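Local coordinates for protein TBC1 domain family member 22A (PDB 2QFZ) that probably acts as a GTPase-activating protein for Rab family GTPases, through the TBC domain held in this chain, at residues A[108-111]-A[112-116]. Numbering follows the deposited sequence.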
loop_
_atom_site.group_PDB
_atom_site.type_symbol
_atom_site.label_atom_id
_atom_site.label_comp_id
_atom_site.label_asym_id
_atom_site.label_seq_id
_atom_site.Cartn_x
_atom_site.Cartn_y
_atom_site.Cartn_z
ATOM N N ILE A 108 11.169 7.194 14.411
ATOM C CA ILE A 108 10.526 5.885 14.165
ATOM C C ILE A 108 9.943 5.304 15.462
ATOM O O ILE A 108 8.858 4.720 15.440
ATOM C CB ILE A 108 11.495 4.862 13.481
ATOM C CG1 ILE A 108 11.888 5.344 12.088
ATOM C CG2 ILE A 108 10.885 3.440 13.460
ATOM C CD1 ILE A 108 13.215 4.736 11.531
ATOM N N HIS A 109 10.650 5.496 16.580
ATOM C CA HIS A 109 10.208 5.000 17.913
ATOM C C HIS A 109 8.942 5.684 18.409
ATOM O O HIS A 109 8.182 5.108 19.184
ATOM C CB HIS A 109 11.327 5.198 18.960
ATOM C CG HIS A 109 11.245 4.270 20.145
ATOM N ND1 HIS A 109 10.059 3.731 20.603
ATOM C CD2 HIS A 109 12.210 3.804 20.976
ATOM C CE1 HIS A 109 10.297 2.969 21.656
ATOM N NE2 HIS A 109 11.596 2.991 21.901
ATOM N N ILE A 110 8.705 6.916 17.970
ATOM C CA ILE A 110 7.500 7.656 18.348
ATOM C C ILE A 110 6.276 7.255 17.527
ATOM O O ILE A 110 5.167 7.131 18.058
ATOM C CB ILE A 110 7.735 9.166 18.209
ATOM C CG1 ILE A 110 8.687 9.635 19.324
ATOM C CG2 ILE A 110 6.404 9.946 18.261
ATOM C CD1 ILE A 110 9.459 10.906 18.975
ATOM N N ASP A 111 6.482 7.067 16.233
ATOM C CA ASP A 111 5.403 6.732 15.302
ATOM C C ASP A 111 4.955 5.286 15.388
ATOM O O ASP A 111 3.759 5.037 15.448
ATOM C CB ASP A 111 5.826 7.015 13.859
ATOM C CG ASP A 111 5.987 8.516 13.568
ATOM O OD1 ASP A 111 5.589 9.357 14.420
ATOM O OD2 ASP A 111 6.527 8.831 12.491
ATOM N N ILE A 112 5.904 4.341 15.380
ATOM C CA ILE A 112 5.531 2.923 15.299
ATOM C C ILE A 112 4.586 2.542 16.416
ATOM O O ILE A 112 3.488 2.076 16.126
ATOM C CB ILE A 112 6.756 1.920 15.186
ATOM C CG1 ILE A 112 7.506 2.123 13.874
ATOM C CG2 ILE A 112 6.299 0.456 15.331
ATOM C CD1 ILE A 112 6.752 2.850 12.808
ATOM N N PRO A 113 4.990 2.747 17.698
ATOM C CA PRO A 113 4.119 2.415 18.845
ATOM C C PRO A 113 2.665 2.877 18.817
ATOM O O PRO A 113 1.833 2.228 19.437
ATOM C CB PRO A 113 4.861 3.037 20.017
ATOM C CG PRO A 113 6.295 2.823 19.647
ATOM C CD PRO A 113 6.306 3.208 18.177
ATOM N N ARG A 114 2.351 3.945 18.097
ATOM C CA ARG A 114 0.987 4.491 18.077
ATOM C C ARG A 114 0.298 4.346 16.717
ATOM O O ARG A 114 -0.722 5.011 16.467
ATOM C CB ARG A 114 0.967 5.995 18.444
ATOM C CG ARG A 114 2.155 6.572 19.263
ATOM C CD ARG A 114 2.361 8.084 18.950
ATOM N NE ARG A 114 2.354 8.317 17.503
ATOM C CZ ARG A 114 2.532 9.496 16.902
ATOM N NH1 ARG A 114 2.471 9.549 15.558
ATOM N NH2 ARG A 114 2.781 10.610 17.613
ATOM N N MET A 115 0.835 3.509 15.828
ATOM C CA MET A 115 0.220 3.340 14.505
ATOM C C MET A 115 -0.854 2.233 14.543
ATOM O O MET A 115 -0.994 1.512 15.529
ATOM C CB MET A 115 1.291 3.093 13.415
ATOM C CG MET A 115 1.800 1.686 13.314
ATOM S SD MET A 115 3.255 1.543 12.255
ATOM C CE MET A 115 2.480 1.082 10.697
ATOM N N SER A 116 -1.616 2.132 13.459
ATOM C CA SER A 116 -2.711 1.183 13.340
ATOM C C SER A 116 -2.270 0.002 12.457
ATOM O O SER A 116 -1.392 0.172 11.604
ATOM C CB SER A 116 -3.945 1.911 12.762
ATOM O OG SER A 116 -4.742 1.057 11.957
#
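Asp111 and Arg114 meet where helix 102-111 gives way to a short 3-10 turn. Asp111 OD1 lies 3.3 Å from Arg114 NH1. This salt bridge works by charge alone, because the oxygen sits well out of the guanidinium plane and no N-H points at it. The carboxylate and guanidinium planes are 31° apart. The arginine chain bends at chi3 (-48°), which folds its end back beside the helix. The Ile110 carbonyl then lies over one guanidinium face without a hydrogen bond, and Arg114 NH2 lies 3.7 Å from Ile110 CG2. The other carboxylate oxygen, Asp111 OD2, is hydrogen-bonded to Tyr146 OH, which gives the buried acid its directional hold; at OD1 the arginine adds charge only.

Ile108 and Ile112 lie side by side and point the same way, with Ile108 CG2 3.7 Å from Ile112 CG1. Ile112 also packs on Thr127 and Leu134 of helix 124-140 and on Asn151 of helix 150-162. Cut back to an alanine, Ile112 would probably leave a gap between the turn and these two helices, and Ile108 CG2 would lose its apolar neighbour. Two backbone bonds hold the turn: Ile112 N to Ile108 O, 3.0 Å, and Arg114 N to Asp111 O, 3.2 Å. On the exposed flank, Pro113 CG approaches the edge of the His109 ring at ND1.

Ile108, Asp111 and Arg114 fit the IxxDxxR motif of TBC domains, and Tyr146 and Gln148, which touches both Asp111 and Arg114, fit the YxQ motif. In relatives these motifs supply the arginine and glutamine fingers of the Rab-GAP site.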